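Local coordinates for protein CDP-glucose 4,6-dehydratase (Salmonella enterica subsp. enterica serovar Typhi, PDB 1WVG) that catalyses the NAD(+)-dependent dehydration of CDP-D-glucose to CDP-4-dehydro-6-deoxy-D-glucose in the biosynthesis of CDP-3,6-dideoxy-D-mannose for the O-antigen of lipopolysaccharide, at residues A[209-214]-A[273-278]; A[278-283]-A[287-292]. All coordinates share one frame; numbering follows the deposited sequence.

Contact 1: residues A[209-214]-A[273-278]. With CXY (cytidine-5'-diphospho-beta-D-xylose), chain D.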
loop_
_atom_site.group_PDB
_atom_site.type_symbol
_atom_site.label_atom_id
_atom_site.label_comp_id
_atom_site.label_asym_id
_atom_site.label_seq_id
_atom_site.Cartn_x
_atom_site.Cartn_y
_atom_site.Cartn_z
ATOM N N PRO A 209 7.860 30.147 19.946
ATOM C CA PRO A 209 7.671 30.776 21.228
ATOM C C PRO A 209 8.986 30.734 21.978
ATOM O O PRO A 209 9.395 31.757 22.539
ATOM C CB PRO A 209 6.533 30.053 21.975
ATOM C CG PRO A 209 5.720 29.414 20.871
ATOM C CD PRO A 209 6.676 29.270 19.691
ATOM N N ASP A 210 9.629 29.557 21.930
ATOM C CA ASP A 210 10.923 29.316 22.574
ATOM C C ASP A 210 11.914 30.361 22.127
ATOM O O ASP A 210 12.657 30.938 22.910
ATOM C CB ASP A 210 11.538 27.918 22.252
ATOM C CG ASP A 210 11.140 26.777 23.173
ATOM O OD1 ASP A 210 10.261 26.845 24.011
ATOM O OD2 ASP A 210 11.837 25.682 22.992
ATOM N N ILE A 211 11.906 30.577 20.832
ATOM C CA ILE A 211 12.817 31.508 20.242
ATOM C C ILE A 211 12.555 32.914 20.673
ATOM O O ILE A 211 13.470 33.656 21.018
ATOM C CB ILE A 211 12.726 31.451 18.746
ATOM C CG1 ILE A 211 13.454 30.217 18.209
ATOM C CG2 ILE A 211 13.371 32.714 18.255
ATOM C CD1 ILE A 211 13.093 29.919 16.739
ATOM N N LEU A 212 11.285 33.275 20.635
ATOM C CA LEU A 212 10.860 34.626 20.995
ATOM C C LEU A 212 11.174 35.011 22.441
ATOM O O LEU A 212 11.520 36.137 22.756
ATOM C CB LEU A 212 9.349 34.798 20.727
ATOM C CG LEU A 212 9.002 34.987 19.246
ATOM C CD1 LEU A 212 7.486 35.151 18.999
ATOM C CD2 LEU A 212 9.762 36.192 18.720
ATOM N N ARG A 213 11.039 34.046 23.332
ATOM C CA ARG A 213 11.267 34.234 24.747
ATOM C C ARG A 213 12.739 34.510 25.044
ATOM O O ARG A 213 13.046 35.413 25.825
ATOM C CB ARG A 213 10.719 33.029 25.522
ATOM C CG ARG A 213 10.912 33.114 27.035
ATOM C CD ARG A 213 12.312 32.689 27.472
ATOM N NE ARG A 213 12.722 33.219 28.789
ATOM C CZ ARG A 213 13.973 33.586 29.111
ATOM N NH1 ARG A 213 15.004 33.535 28.258
ATOM N NH2 ARG A 213 14.187 34.050 30.349
ATOM N N SER A 214 13.633 33.721 24.417
ATOM C CA SER A 214 15.081 33.877 24.565
ATOM C C SER A 214 15.527 35.197 24.000
ATOM O O SER A 214 16.239 35.978 24.624
ATOM C CB SER A 214 15.796 32.802 23.792
ATOM O OG SER A 214 15.356 31.540 24.272
ATOM N N GLU A 273 16.680 24.612 11.830
ATOM C CA GLU A 273 17.824 25.496 11.690
ATOM C C GLU A 273 17.540 26.697 10.807
ATOM O O GLU A 273 17.868 27.847 11.098
ATOM C CB GLU A 273 19.038 24.687 11.202
ATOM C CG GLU A 273 20.195 25.580 10.717
ATOM C CD GLU A 273 21.490 24.830 10.695
ATOM O OE1 GLU A 273 21.560 23.628 10.491
ATOM O OE2 GLU A 273 22.515 25.616 10.916
ATOM N N PHE A 274 16.925 26.426 9.679
ATOM C CA PHE A 274 16.631 27.511 8.790
ATOM C C PHE A 274 15.833 28.579 9.493
ATOM O O PHE A 274 16.017 29.789 9.360
ATOM C CB PHE A 274 15.742 26.964 7.661
ATOM C CG PHE A 274 15.178 28.096 6.844
ATOM C CD1 PHE A 274 15.858 28.536 5.706
ATOM C CD2 PHE A 274 13.980 28.728 7.178
ATOM C CE1 PHE A 274 15.385 29.598 4.931
ATOM C CE2 PHE A 274 13.496 29.806 6.434
ATOM C CZ PHE A 274 14.200 30.234 5.306
ATOM N N ILE A 275 14.839 28.127 10.199
ATOM C CA ILE A 275 13.975 29.076 10.870
ATOM C C ILE A 275 14.719 29.890 11.906
ATOM O O ILE A 275 14.645 31.122 11.919
ATOM C CB ILE A 275 12.745 28.415 11.476
ATOM C CG1 ILE A 275 11.717 28.229 10.356
ATOM C CG2 ILE A 275 12.152 29.314 12.560
ATOM C CD1 ILE A 275 11.135 26.827 10.357
ATOM N N VAL A 276 15.425 29.182 12.786
ATOM C CA VAL A 276 16.141 29.889 13.812
ATOM C C VAL A 276 17.142 30.860 13.194
ATOM O O VAL A 276 17.258 31.993 13.639
ATOM C CB VAL A 276 16.762 28.946 14.812
ATOM C CG1 VAL A 276 17.897 28.208 14.120
ATOM C CG2 VAL A 276 17.325 29.791 15.951
ATOM N N ASP A 277 17.850 30.441 12.139
ATOM C CA ASP A 277 18.811 31.336 11.514
ATOM C C ASP A 277 18.138 32.605 11.002
ATOM O O ASP A 277 18.589 33.767 11.121
ATOM C CB ASP A 277 19.593 30.597 10.410
ATOM C CG ASP A 277 20.788 29.834 10.916
ATOM O OD1 ASP A 277 21.198 29.899 12.058
ATOM O OD2 ASP A 277 21.317 29.051 10.023
ATOM N N LYS A 278 16.993 32.387 10.407
ATOM C CA LYS A 278 16.269 33.518 9.856
ATOM C C LYS A 278 15.768 34.498 10.940
ATOM O O LYS A 278 15.836 35.753 10.844
ATOM C CB LYS A 278 15.151 32.984 8.961
ATOM C CG LYS A 278 14.560 34.088 8.087
ATOM C CD LYS A 278 15.601 34.891 7.310
ATOM C CE LYS A 278 15.390 34.877 5.799
ATOM N NZ LYS A 278 16.624 34.643 5.033
HETATM O O1B CXY D . 5.873 19.706 15.824
HETATM P PB CXY D . 5.470 19.994 17.257
HETATM O O2B CXY D . 6.013 19.010 18.259
HETATM O "O1'" CXY D . 3.830 20.049 17.361
HETATM O O3A CXY D . 6.041 21.428 17.335
HETATM P PA CXY D . 7.314 22.059 18.165
HETATM O O1A CXY D . 7.274 23.517 17.869
HETATM O O2A CXY D . 7.228 21.726 19.602
HETATM O O5D CXY D . 8.538 21.283 17.505
HETATM C C5D CXY D . 8.958 21.683 16.193
HETATM C C4D CXY D . 10.326 21.102 15.931
HETATM O O4D CXY D . 11.306 22.020 16.476
HETATM C C3D CXY D . 10.631 19.714 16.495
HETATM O O3D CXY D . 11.516 18.872 15.673
HETATM C C2D CXY D . 11.297 20.153 17.812
HETATM O O2D CXY D . 12.111 19.079 18.293
HETATM C C1D CXY D . 12.153 21.297 17.317
HETATM N N1 CXY D . 12.611 22.195 18.381
HETATM C C6 CXY D . 11.693 22.886 19.155
HETATM C C5 CXY D . 12.051 23.716 20.103
HETATM C C4 CXY D . 13.421 23.941 20.410
HETATM N N3 CXY D . 14.307 23.228 19.586
HETATM C C2 CXY D . 13.971 22.344 18.575
HETATM N N4 CXY D . 13.850 24.671 21.298
HETATM O O2 CXY D . 14.808 21.730 17.904
HETATM C "C1'" CXY D . 3.285 21.319 17.048
HETATM C "C2'" CXY D . 2.145 21.535 18.011
HETATM C "C3'" CXY D . 1.147 20.423 17.754
HETATM C "C4'" CXY D . 0.657 20.474 16.307
HETATM C "C5'" CXY D . 1.847 20.396 15.359
HETATM O "O2'" CXY D . 2.580 21.449 19.385
HETATM O "O3'" CXY D . -0.008 20.615 18.593
HETATM O "O4'" CXY D . -0.262 19.412 16.062
HETATM O "O5'" CXY D . 2.809 21.409 15.669
#
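Two flat groups, the cytosine base of CXY and the carboxylate of Asp210, meet through their margins with planes nearly perpendicular, about 79° apart. The exocyclic amino group N4 reaches Asp210 OD2 at 2.8 Å, and the N-H...O angle of 165° marks a nearly straight hydrogen bond. The hydrogen used is the one on the C5 side of the base, because OD2 lies beside C5 of CXY at 3.5 Å and well away from N3. A third flat group, the Phe274 ring, has CG1 of its neighbour Ile275 at its edge, in its plane.

The helices 207-216 and 272-283 come nearest at Ile211 and Val276, whose CA atoms are 7.4 Å apart. Ile211 supplies the bridging side chain. With its outer torsion extended (chi2 166°), CD1 is carried across to Val276, where it lies 4.2 Å from CA. The same methyl approaches CG2 of Ile275 at 4.3 Å, so one group sits against two consecutive residues of the partner helix. These are loose apolar approaches between buried residues, and Val221 of strand 221-223 touches both Ile211 and Val276, filling in beside them.

One turn beyond Asp210, Ser214 OG donates to Asp210 O over 3.1 Å. The backbone N of Ser214 adds a weak bond to that oxygen at 3.3 Å, which gives the carbonyl two donors.

In the nucleotide-sugar pocket of this short-chain dehydrogenase/reductase, CXY is also hydrogen-bonded to Asn225 N and Ile222 O. A carboxylate facing the amino group can accept from cytosine, whereas the carbonyl of uracil at that position would offer no hydrogen; this is consistent with the enzyme's use of a CDP-sugar.

Contact 2: residues A[278-283]-A[287-292]; sequences KMVTLW and ASWLLD
Val280 faces the 287-292 segment, and its two methyls divide the work. With CG1 anti to the backbone N (chi1 153°), that methyl turns to the carbonyl of Ala287 and comes within 3.7 Å of its O. The other branch, CG2, meets the Trp289 indole at its edge, in the ring plane, 3.7 Å from CD1. It also passes CA of Ser288 at 4.2 Å. The two side chains cross at about a right angle, and Trp289 can meet the methyl because its CG stands between the backbone N and the carbonyl carbon (chi1 60°). The motif is a helix, a short turn and a strand: helix 272-283 ends, the chain reverses, and 289-291 runs parallel to strand 221-223, with backbone bonds from Ser288 and Leu290 to Val221. CA atoms of Val280 and Ala287 are only 5.1 Å apart where the two arms start to separate. Farther along the helix, Trp283 closes the base of the turn: its CD1 is 3.9 Å from CB of Ala287, which approaches the indole obliquely. The Trp283 ring also meets Phe215 of helix 207-216 and makes a cation-pi contact with Lys334.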
loop_
_atom_site.group_PDB
_atom_site.type_symbol
_atom_site.label_atom_id
_atom_site.label_comp_id
_atom_site.label_asym_id
_atom_site.label_seq_id
_atom_site.Cartn_x
_atom_site.Cartn_y
_atom_site.Cartn_z
ATOM N N LYS A 278 16.993 32.387 10.407
ATOM C CA LYS A 278 16.269 33.518 9.856
ATOM C C LYS A 278 15.768 34.498 10.940
ATOM O O LYS A 278 15.836 35.753 10.844
ATOM C CB LYS A 278 15.151 32.984 8.961
ATOM C CG LYS A 278 14.560 34.088 8.087
ATOM C CD LYS A 278 15.601 34.891 7.310
ATOM C CE LYS A 278 15.390 34.877 5.799
ATOM N NZ LYS A 278 16.624 34.643 5.033
ATOM N N MET A 279 15.221 33.854 11.970
ATOM C CA MET A 279 14.689 34.529 13.126
ATOM C C MET A 279 15.798 35.403 13.757
ATOM O O MET A 279 15.600 36.596 14.035
ATOM C CB MET A 279 14.089 33.476 14.093
ATOM C CG MET A 279 12.717 32.944 13.633
ATOM S SD MET A 279 11.455 34.276 13.589
ATOM C CE MET A 279 10.886 34.165 15.312
ATOM N N VAL A 280 17.000 34.810 13.944
ATOM C CA VAL A 280 18.167 35.517 14.490
ATOM C C VAL A 280 18.354 36.819 13.714
ATOM O O VAL A 280 18.461 37.945 14.221
ATOM C CB VAL A 280 19.429 34.640 14.380
ATOM C CG1 VAL A 280 20.700 35.489 14.291
ATOM C CG2 VAL A 280 19.505 33.567 15.491
ATOM N N THR A 281 18.341 36.627 12.415
ATOM C CA THR A 281 18.488 37.715 11.503
ATOM C C THR A 281 17.376 38.757 11.622
ATOM O O THR A 281 17.633 39.960 11.631
ATOM C CB THR A 281 18.506 37.079 10.113
ATOM O OG1 THR A 281 19.769 36.479 9.910
ATOM C CG2 THR A 281 18.178 38.121 9.054
ATOM N N LEU A 282 16.134 38.273 11.678
ATOM C CA LEU A 282 14.974 39.112 11.766
ATOM C C LEU A 282 14.970 39.926 13.032
ATOM O O LEU A 282 14.577 41.088 13.041
ATOM C CB LEU A 282 13.784 38.155 11.803
ATOM C CG LEU A 282 13.410 37.777 10.386
ATOM C CD1 LEU A 282 12.104 36.985 10.406
ATOM C CD2 LEU A 282 13.178 39.063 9.605
ATOM N N TRP A 283 15.370 39.285 14.138
ATOM C CA TRP A 283 15.398 39.945 15.442
ATOM C C TRP A 283 16.516 40.947 15.507
ATOM O O TRP A 283 16.305 42.136 15.702
ATOM C CB TRP A 283 15.596 38.947 16.580
ATOM C CG TRP A 283 15.310 39.554 17.930
ATOM C CD1 TRP A 283 16.235 40.085 18.775
ATOM C CD2 TRP A 283 14.023 39.687 18.592
ATOM N NE1 TRP A 283 15.626 40.531 19.915
ATOM C CE2 TRP A 283 14.265 40.303 19.834
ATOM C CE3 TRP A 283 12.695 39.353 18.258
ATOM C CZ2 TRP A 283 13.214 40.565 20.728
ATOM C CZ3 TRP A 283 11.663 39.617 19.143
ATOM C CH2 TRP A 283 11.920 40.222 20.372
ATOM N N ALA A 287 20.834 38.604 19.035
ATOM C CA ALA A 287 20.186 37.311 18.854
ATOM C C ALA A 287 21.142 36.172 18.484
ATOM O O ALA A 287 22.000 36.320 17.608
ATOM C CB ALA A 287 18.922 37.385 18.004
ATOM N N SER A 288 20.999 35.032 19.165
ATOM C CA SER A 288 21.843 33.873 18.920
ATOM C C SER A 288 21.176 32.579 19.345
ATOM O O SER A 288 20.237 32.508 20.124
ATOM C CB SER A 288 23.205 34.019 19.602
ATOM O OG SER A 288 23.910 32.800 19.557
ATOM N N TRP A 289 21.658 31.489 18.841
ATOM C CA TRP A 289 21.015 30.294 19.302
ATOM C C TRP A 289 22.061 29.305 19.730
ATOM O O TRP A 289 23.268 29.480 19.545
ATOM C CB TRP A 289 19.981 29.702 18.323
ATOM C CG TRP A 289 20.539 29.317 16.982
ATOM C CD1 TRP A 289 20.676 30.080 15.859
ATOM C CD2 TRP A 289 21.023 28.025 16.643
ATOM N NE1 TRP A 289 21.226 29.350 14.833
ATOM C CE2 TRP A 289 21.435 28.077 15.291
ATOM C CE3 TRP A 289 21.101 26.817 17.377
ATOM C CZ2 TRP A 289 21.961 26.951 14.657
ATOM C CZ3 TRP A 289 21.604 25.693 16.739
ATOM C CH2 TRP A 289 22.033 25.773 15.396
ATOM N N LEU A 290 21.612 28.244 20.304
ATOM C CA LEU A 290 22.627 27.367 20.723
ATOM C C LEU A 290 22.144 25.939 20.694
ATOM O O LEU A 290 20.995 25.647 21.008
ATOM C CB LEU A 290 23.073 27.841 22.127
ATOM C CG LEU A 290 23.386 26.685 23.057
ATOM C CD1 LEU A 290 24.870 26.348 22.987
ATOM C CD2 LEU A 290 23.007 27.041 24.480
ATOM N N LEU A 291 23.048 25.057 20.310
ATOM C CA LEU A 291 22.765 23.650 20.214
ATOM C C LEU A 291 22.758 22.852 21.512
ATOM O O LEU A 291 23.616 22.927 22.391
ATOM C CB LEU A 291 23.732 23.003 19.223
ATOM C CG LEU A 291 23.492 21.516 19.069
ATOM C CD1 LEU A 291 22.177 21.278 18.329
ATOM C CD2 LEU A 291 24.638 20.911 18.271
ATOM N N ASP A 292 21.767 22.010 21.608
ATOM C CA ASP A 292 21.684 21.165 22.737
ATOM C C ASP A 292 21.902 19.712 22.299
ATOM O O ASP A 292 21.342 19.200 21.319
ATOM C CB ASP A 292 20.326 21.328 23.392
ATOM C CG ASP A 292 20.175 20.274 24.440
ATOM O OD1 ASP A 292 21.128 19.740 25.011
ATOM O OD2 ASP A 292 18.920 19.936 24.654
#

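How the contacts relate
Contacts 1 and 2 follow each other along helix 272-283, share Lys278, and have centres about 5 Å apart. Trp289 of contact 2 reaches back to the 273-278 part of the helix: its NE1 lies 2.8 Å from Asp277 OD1, a probable hydrogen bond, while its CD1 packs 3.4 Å from Val276 CG2. A second join runs through helix 207-216, where Leu212 CD2 meets Trp283 CZ3 at 3.9 Å. Contact 1 touches the nucleotide directly through Asp210; contact 2 does not reach the ligand, and the Trp289 side chain comes to about 8 Å from CXY. Strand 221-223, whose Ile222 O binds CXY, pairs with strand 289-291 and packs against both contacts.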